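Local coordinates for protein sucrose 6(F)-phosphate phosphorylase (Thermoanaerobacterium thermosaccharolyticum DSM 571, PDB 6S9V) that belongs to the alpha-amylase family of carbohydrate-active enzymes and is a phosphorylase built around a catalytic TIM barrel, at residues Tyr215-Ile220 with Phe225-Glu230; Leu251-His254 with Val259-Lys262; Lys130-Gly135 with Lys166-Phe171. All blocks are in the same frame, centred on the assembly; numbering follows the deposited sequence.

Contact 1. Residues Tyr215-Ile220 with Phe225-Glu230. With SO4 (sulfate ion), chain D.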
# COMPACT_ATOMS: atom_id res chain seq x y z
N TYR A 215 -11.79 3.63 -7.44
CA TYR A 215 -13.23 3.39 -7.34
C TYR A 215 -14.07 4.66 -7.27
O TYR A 215 -15.30 4.56 -7.24
CB TYR A 215 -13.52 2.53 -6.10
CG TYR A 215 -12.95 1.15 -6.22
CD1 TYR A 215 -13.66 0.14 -6.84
CD2 TYR A 215 -11.68 0.86 -5.74
CE1 TYR A 215 -13.15 -1.12 -6.96
CE2 TYR A 215 -11.15 -0.41 -5.86
CZ TYR A 215 -11.90 -1.40 -6.47
OH TYR A 215 -11.39 -2.67 -6.61
N VAL A 216 -13.45 5.85 -7.28
CA VAL A 216 -14.22 7.04 -6.93
C VAL A 216 -15.21 7.46 -8.01
O VAL A 216 -16.21 8.12 -7.69
CB VAL A 216 -13.31 8.24 -6.59
CG1 VAL A 216 -12.46 7.94 -5.37
CG2 VAL A 216 -12.44 8.67 -7.80
N ILE A 217 -15.01 7.08 -9.27
CA ILE A 217 -15.93 7.45 -10.34
C ILE A 217 -16.88 6.29 -10.61
O ILE A 217 -16.45 5.20 -11.01
CB ILE A 217 -15.19 7.86 -11.63
CG1 ILE A 217 -14.24 9.03 -11.37
CG2 ILE A 217 -16.20 8.22 -12.73
CD1 ILE A 217 -14.90 10.28 -10.79
N LYS A 218 -18.17 6.54 -10.42
CA LYS A 218 -19.22 5.61 -10.80
C LYS A 218 -19.88 6.12 -12.07
O LYS A 218 -20.23 7.30 -12.16
CB LYS A 218 -20.26 5.45 -9.69
CG LYS A 218 -19.80 4.61 -8.50
CD LYS A 218 -18.70 5.31 -7.71
CE LYS A 218 -18.49 4.63 -6.38
NZ LYS A 218 -17.34 5.20 -5.64
N LYS A 219 -20.02 5.24 -13.05
CA LYS A 219 -20.70 5.60 -14.29
C LYS A 219 -21.43 4.37 -14.80
O LYS A 219 -20.80 3.34 -15.07
CB LYS A 219 -19.72 6.12 -15.34
CG LYS A 219 -20.37 6.60 -16.64
CD LYS A 219 -19.33 6.94 -17.70
CE LYS A 219 -18.77 8.34 -17.53
NZ LYS A 219 -18.05 8.82 -18.75
N ILE A 220 -22.75 4.48 -14.97
CA ILE A 220 -23.53 3.35 -15.46
C ILE A 220 -23.05 2.98 -16.85
O ILE A 220 -22.80 3.85 -17.69
CB ILE A 220 -25.03 3.68 -15.46
CG1 ILE A 220 -25.53 3.92 -14.03
CG2 ILE A 220 -25.83 2.55 -16.10
CD1 ILE A 220 -25.21 2.82 -13.06
N PHE A 225 -14.49 1.17 -12.42
CA PHE A 225 -13.12 1.15 -11.92
C PHE A 225 -12.23 1.90 -12.89
O PHE A 225 -12.19 1.60 -14.09
CB PHE A 225 -12.59 -0.28 -11.73
CG PHE A 225 -11.21 -0.31 -11.13
CD1 PHE A 225 -11.02 -0.07 -9.77
CD2 PHE A 225 -10.10 -0.55 -11.92
CE1 PHE A 225 -9.75 -0.08 -9.22
CE2 PHE A 225 -8.83 -0.56 -11.37
CZ PHE A 225 -8.65 -0.33 -10.03
N PHE A 226 -11.50 2.87 -12.35
CA PHE A 226 -10.64 3.78 -13.11
C PHE A 226 -11.34 4.26 -14.38
O PHE A 226 -10.86 4.08 -15.51
CB PHE A 226 -9.30 3.12 -13.43
CG PHE A 226 -8.20 4.11 -13.59
CD1 PHE A 226 -7.52 4.58 -12.49
CD2 PHE A 226 -7.86 4.59 -14.84
CE1 PHE A 226 -6.51 5.51 -12.62
CE2 PHE A 226 -6.86 5.52 -14.98
CZ PHE A 226 -6.18 5.97 -13.86
N VAL A 227 -12.49 4.90 -14.19
CA VAL A 227 -13.30 5.38 -15.30
C VAL A 227 -12.64 6.64 -15.85
O VAL A 227 -12.57 7.66 -15.16
CB VAL A 227 -14.75 5.66 -14.86
CG1 VAL A 227 -15.57 6.16 -16.06
CG2 VAL A 227 -15.39 4.42 -14.26
N GLU A 228 -12.15 6.56 -17.11
CA GLU A 228 -11.51 7.67 -17.80
C GLU A 228 -12.48 8.35 -18.75
O GLU A 228 -13.34 7.69 -19.34
CB GLU A 228 -10.28 7.19 -18.58
CG GLU A 228 -9.22 6.56 -17.70
CD GLU A 228 -8.04 6.03 -18.50
OE1 GLU A 228 -7.23 6.84 -18.97
OE2 GLU A 228 -7.94 4.79 -18.64
N PRO A 229 -12.38 9.68 -18.94
CA PRO A 229 -11.37 10.60 -18.39
C PRO A 229 -11.73 11.19 -17.03
O PRO A 229 -10.93 11.94 -16.46
CB PRO A 229 -11.32 11.70 -19.45
CG PRO A 229 -12.73 11.78 -19.94
CD PRO A 229 -13.26 10.36 -19.91
N GLU A 230 -12.91 10.86 -16.51
CA GLU A 230 -13.39 11.48 -15.28
C GLU A 230 -12.42 11.29 -14.12
O GLU A 230 -12.22 12.20 -13.31
CB GLU A 230 -14.77 10.92 -14.91
CG GLU A 230 -15.91 11.39 -15.81
CD GLU A 230 -16.07 10.55 -17.08
OE1 GLU A 230 -15.21 9.70 -17.37
OE2 GLU A 230 -17.08 10.76 -17.79
S SO4 D . -8.82 -3.77 -4.16
O1 SO4 D . -8.88 -3.12 -5.47
O2 SO4 D . -9.97 -4.64 -3.97
O3 SO4 D . -7.59 -4.55 -4.08
O4 SO4 D . -8.84 -2.77 -3.10
O HOH W 1 -13.72 5.05 -11.07
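K219 and E230 pair their charges at one end of this contact. NZ of K219 lies against OE2 of E230 in a salt bridge, although the modelled separation of 2.4 Å is very short and its exact value is doubtful. K219 leaves the backbone with CG anti to its N (chi1 -176°) and bends at chi3, while the glutamate chain folds at chi2, and the two meet at about a right angle. On the way, CE of K219 passes CG1 of V227 at 4.1 Å. The apolar middle is carried by I217, whose CG2 sits 3.6 Å from CB of V227 and also rests on CB of E230. Beside it, water 1 serves backbone polar atoms: it donates to O of I217 at 2.7 Å and accepts a weak bond from N of V227. Both segments belong to the loop that follows the fourth barrel strand, 207-210, and leads into helix 230-244, which E230 begins; a backbone hydrogen bond ties F226 to G214, and O of K219 is hydrogen-bonded to OG1 of T222. K218 turns away from V227 and E230, and its NZ donates to O of Y215 at 2.7 Å, tilted 35° from the carbonyl plane. The same ammonium group forms a salt bridge with D181, so the loop carbonyl and the carboxylate share it. At the far end, the edge of F225 is directed at one face of Y215, with CD1 of F225 over the ring centre, in an edge-to-face pair with planes at 64°. The hydroxyl of Y215 donates to O1 of the sulfate ion over 2.8 Å, and that oxygen lies near the plane of the tyrosine ring. H358 and R148 also bind the sulfate.

Contact 2. Residues Leu251-His254 with Val259-Lys262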
# COMPACT_ATOMS: atom_id res chain seq x y z
N LEU A 251 -0.79 7.26 -5.10
CA LEU A 251 -2.02 6.61 -5.53
C LEU A 251 -1.89 5.10 -5.39
O LEU A 251 -0.90 4.51 -5.83
CB LEU A 251 -2.36 6.97 -6.98
CG LEU A 251 -2.74 8.42 -7.26
CD1 LEU A 251 -1.72 9.42 -6.79
CD2 LEU A 251 -3.01 8.57 -8.77
N GLU A 252 -2.91 4.47 -4.80
CA GLU A 252 -2.99 3.02 -4.69
C GLU A 252 -3.98 2.51 -5.73
O GLU A 252 -5.19 2.70 -5.58
CB GLU A 252 -3.42 2.59 -3.30
CG GLU A 252 -3.65 1.07 -3.19
CD GLU A 252 -5.12 0.69 -3.04
OE1 GLU A 252 -5.85 1.37 -2.29
OE2 GLU A 252 -5.55 -0.28 -3.69
N VAL A 253 -3.47 1.86 -6.77
CA VAL A 253 -4.29 1.36 -7.86
C VAL A 253 -3.80 -0.05 -8.18
O VAL A 253 -2.66 -0.23 -8.62
CB VAL A 253 -4.21 2.25 -9.12
CG1 VAL A 253 -5.02 1.66 -10.28
CG2 VAL A 253 -4.69 3.65 -8.80
N HIS A 254 -4.65 -1.04 -7.94
CA HIS A 254 -4.42 -2.41 -8.40
C HIS A 254 -5.09 -2.54 -9.76
O HIS A 254 -6.32 -2.58 -9.85
CB HIS A 254 -4.96 -3.42 -7.40
CG HIS A 254 -4.19 -3.46 -6.12
ND1 HIS A 254 -2.90 -3.93 -6.06
CD2 HIS A 254 -4.52 -3.07 -4.87
CE1 HIS A 254 -2.47 -3.85 -4.81
NE2 HIS A 254 -3.44 -3.34 -4.07
N VAL A 259 -2.37 0.98 -16.86
CA VAL A 259 -3.00 2.03 -16.06
C VAL A 259 -1.98 2.66 -15.12
O VAL A 259 -1.85 3.89 -15.04
CB VAL A 259 -4.19 1.46 -15.28
CG1 VAL A 259 -4.66 2.43 -14.21
CG2 VAL A 259 -5.32 1.10 -16.24
N GLN A 260 -1.23 1.82 -14.40
CA GLN A 260 -0.17 2.30 -13.51
C GLN A 260 0.87 3.11 -14.28
O GLN A 260 1.28 4.19 -13.85
CB GLN A 260 0.48 1.11 -12.83
CG GLN A 260 -0.40 0.46 -11.78
CD GLN A 260 -0.16 1.06 -10.41
OE1 GLN A 260 -0.70 2.11 -10.09
NE2 GLN A 260 0.69 0.42 -9.62
N TYR A 261 1.31 2.59 -15.43
CA TYR A 261 2.35 3.29 -16.18
C TYR A 261 1.87 4.64 -16.68
O TYR A 261 2.63 5.62 -16.70
CB TYR A 261 2.83 2.43 -17.33
CG TYR A 261 3.79 1.32 -16.94
CD1 TYR A 261 3.76 0.73 -15.67
CD2 TYR A 261 4.73 0.85 -17.85
CE1 TYR A 261 4.65 -0.30 -15.34
CE2 TYR A 261 5.60 -0.17 -17.53
CZ TYR A 261 5.57 -0.74 -16.28
OH TYR A 261 6.47 -1.75 -16.00
N LYS A 262 0.61 4.73 -17.11
CA LYS A 262 0.08 6.01 -17.57
C LYS A 262 0.01 7.01 -16.42
O LYS A 262 0.28 8.20 -16.60
CB LYS A 262 -1.28 5.81 -18.22
CG LYS A 262 -1.93 7.06 -18.78
CD LYS A 262 -3.13 6.67 -19.63
CE LYS A 262 -4.07 7.83 -19.89
NZ LYS A 262 -5.33 7.34 -20.53
O HOH W 2 -0.52 2.28 -7.41
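V253 offers its carbonyl oxygen to the flat of the Q260 amide: O of V253 lies directly over CD, 3.3 Å away, rather than at either end of the group. The glutamine reaches this position by a sharp bend, chi2 being -91°, away from a staggered value, so that the amide turns back from the helix toward the strand end. Its OE1 then lies beside CB of V253 at 3.6 Å. OE1 and the carbonyl oxygen of V253 are both acceptors and do not bond; instead water 2 donates to OE1 at 2.7 Å. That water also donates to O of L251 and accepts from N of V253 at 3.0 Å, so it uses both its protons in bridging the glutamine to the backbone on two sides of E252. The two segments form a beta-alpha connection of the TIM barrel, 251-254 leaving the fifth strand, 248-251, and 259-262 lying on helix 257-265 that follows. NE2 of Q260 makes a weak hydrogen bond to O of Y271, and the same side chain touches F273. The second meeting is apolar. V253 sets CG1 anti to its backbone N (chi1 177°), and V259 does likewise, which brings the two CG1 methyls together at 4.0 Å with the side chains crossing at about a right angle. V253 packs on V213 and L263 as well.

Contact 3. Residues Lys130-Gly135 with Lys166-Phe171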
# COMPACT_ATOMS: atom_id res chain seq x y z
N LYS A 130 -28.80 9.19 -8.07
CA LYS A 130 -27.74 9.82 -8.85
C LYS A 130 -27.24 8.94 -9.99
O LYS A 130 -26.56 9.45 -10.89
CB LYS A 130 -26.57 10.19 -7.94
CG LYS A 130 -26.89 11.29 -6.92
CD LYS A 130 -25.70 11.58 -6.02
CE LYS A 130 -25.91 12.83 -5.17
NZ LYS A 130 -24.75 13.10 -4.24
N LEU A 131 -27.58 7.65 -9.99
CA LEU A 131 -27.17 6.72 -11.04
C LEU A 131 -28.32 6.25 -11.91
O LEU A 131 -28.10 5.95 -13.09
CB LEU A 131 -26.48 5.50 -10.42
CG LEU A 131 -25.16 5.84 -9.71
CD1 LEU A 131 -24.70 4.66 -8.86
CD2 LEU A 131 -24.09 6.24 -10.71
N TRP A 132 -29.53 6.16 -11.36
CA TRP A 132 -30.71 5.70 -12.08
C TRP A 132 -31.82 6.70 -11.80
O TRP A 132 -31.96 7.18 -10.67
CB TRP A 132 -31.10 4.29 -11.66
CG TRP A 132 -30.11 3.25 -12.09
CD1 TRP A 132 -29.87 2.83 -13.37
CD2 TRP A 132 -29.21 2.53 -11.25
NE1 TRP A 132 -28.88 1.87 -13.37
CE2 TRP A 132 -28.46 1.67 -12.08
CE3 TRP A 132 -28.97 2.52 -9.87
CZ2 TRP A 132 -27.49 0.81 -11.58
CZ3 TRP A 132 -28.00 1.67 -9.38
CH2 TRP A 132 -27.27 0.83 -10.23
N LYS A 133 -32.63 7.00 -12.83
CA LYS A 133 -33.66 8.02 -12.69
C LYS A 133 -34.52 7.81 -11.46
O LYS A 133 -34.82 8.76 -10.72
CB LYS A 133 -34.54 8.06 -13.94
CG LYS A 133 -35.69 9.07 -13.82
CD LYS A 133 -36.57 9.13 -15.05
CE LYS A 133 -37.55 10.29 -14.97
NZ LYS A 133 -38.55 10.14 -13.88
N ASP A 134 -34.95 6.57 -11.21
CA ASP A 134 -35.86 6.27 -10.11
C ASP A 134 -35.18 5.65 -8.90
O ASP A 134 -35.87 5.14 -8.01
CB ASP A 134 -36.98 5.35 -10.61
CG ASP A 134 -36.44 4.14 -11.35
OD1 ASP A 134 -35.20 3.99 -11.44
OD2 ASP A 134 -37.26 3.33 -11.84
N GLY A 135 -33.85 5.67 -8.85
CA GLY A 135 -33.14 5.09 -7.72
C GLY A 135 -33.27 3.59 -7.61
O GLY A 135 -32.96 3.03 -6.56
N LYS A 166 -31.33 3.33 -0.40
CA LYS A 166 -30.10 2.67 -0.81
C LYS A 166 -29.04 3.71 -1.13
O LYS A 166 -29.33 4.74 -1.75
CB LYS A 166 -30.35 1.79 -2.04
CG LYS A 166 -31.23 0.59 -1.76
CD LYS A 166 -31.41 -0.26 -3.01
CE LYS A 166 -32.02 -1.61 -2.66
NZ LYS A 166 -33.49 -1.52 -2.49
N VAL A 167 -27.82 3.45 -0.67
CA VAL A 167 -26.67 4.28 -1.01
C VAL A 167 -25.54 3.36 -1.44
O VAL A 167 -25.46 2.19 -1.03
CB VAL A 167 -26.20 5.18 0.16
CG1 VAL A 167 -27.31 6.12 0.58
CG2 VAL A 167 -25.72 4.34 1.33
N TRP A 168 -24.66 3.88 -2.28
CA TRP A 168 -23.57 3.09 -2.82
C TRP A 168 -22.57 2.74 -1.73
O TRP A 168 -22.15 3.60 -0.94
CB TRP A 168 -22.89 3.86 -3.95
CG TRP A 168 -22.31 2.99 -5.02
CD1 TRP A 168 -21.00 2.64 -5.18
CD2 TRP A 168 -23.04 2.33 -6.05
NE1 TRP A 168 -20.87 1.81 -6.27
CE2 TRP A 168 -22.11 1.60 -6.82
CE3 TRP A 168 -24.39 2.28 -6.40
CZ2 TRP A 168 -22.49 0.84 -7.93
CZ3 TRP A 168 -24.77 1.52 -7.50
CH2 TRP A 168 -23.82 0.81 -8.25
N THR A 169 -22.18 1.46 -1.69
CA THR A 169 -21.17 0.97 -0.75
C THR A 169 -20.34 -0.05 -1.52
O THR A 169 -20.75 -1.21 -1.66
CB THR A 169 -21.79 0.37 0.51
OG1 THR A 169 -22.64 -0.75 0.17
CG2 THR A 169 -22.63 1.42 1.23
N THR A 170 -19.19 0.39 -2.05
CA THR A 170 -18.33 -0.49 -2.83
C THR A 170 -17.79 -1.63 -1.99
O THR A 170 -17.69 -2.77 -2.46
CB THR A 170 -17.18 0.31 -3.44
OG1 THR A 170 -17.68 1.24 -4.40
CG2 THR A 170 -16.16 -0.61 -4.11
N PHE A 171 -17.41 -1.34 -0.75
CA PHE A 171 -16.78 -2.30 0.15
C PHE A 171 -17.65 -2.52 1.38
O PHE A 171 -18.50 -1.70 1.73
CB PHE A 171 -15.40 -1.81 0.61
CG PHE A 171 -14.46 -1.52 -0.51
CD1 PHE A 171 -13.79 -2.55 -1.14
CD2 PHE A 171 -14.25 -0.21 -0.94
CE1 PHE A 171 -12.91 -2.29 -2.16
CE2 PHE A 171 -13.37 0.05 -1.98
CZ PHE A 171 -12.71 -0.99 -2.60
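L131 and W132 press on W168 from the loop 130-135, within the long excursion between the third barrel strand, 92-97, and helix 187-202, the place of domain B in the alpha-amylase family. W168 ends strand 164-168, which pairs with 153-157 as a small antiparallel sheet. The closest interaction is a CH-pi contact. CD1 of L131 stands over one face of the six-membered ring of W168, 3.8 Å from the centroid and 28° off the ring normal. It is displaced toward the rim, and CE3 and CZ3 of W168 are the atoms it touches, CZ3 at 3.4 Å. The leucine reaches there with an extended outer torsion (chi2 167°), and the two side chains cross at about a right angle.

The aromatic interaction is of a different kind: the six-membered rings of W132 and W168 meet rim to rim, neither covering the other, with centroids 6.0 Å apart and planes inclined at 43°. CZ3 of W132 approaches CZ3 of W168 to 3.7 Å, lying near the plane of the W168 ring. The indoles thus leave one face of W168 to the leucine methyl. The indole of W132 also covers its own neighbour, CB of L131 standing 3.9 Å above its plane and offset toward the rim. I142 of helix 139-142 touches both indoles, and L128 also packs on W168.

Polar bonds lie within or beyond the segments rather than between them. NE1 of W132 is hydrogen-bonded to OD2 of D141, which limits the rotation of that indole. The backbone of W132 opens a type I beta turn; G135 takes its last place with a positive phi, a conformation that glycine adopts readily, and N of G135 closes the turn by donating to O of W132 at 3.0 Å.

Along the chain the contacts run in series, contact 3 first, then contact 1, then contact 2. Contact 1 lies between the others, its centre about 14 Å from each. Toward contact 2 it reaches by a salt bridge from E228 OE1 to K262 NZ (2.5 Å) and by F225 CZ against H254 O (3.2 Å). Toward contact 3, I220 CD1 packs on W132 CZ2 at 3.4 Å, and the ring of Y215 meets that of F171. Contacts 2 and 3 do not touch, their nearest atoms being about 7 Å apart. In contact 1 the side chain of Y215 is hydrogen-bonded to the sulfate and lies about 6 Å from a bound BTB molecule.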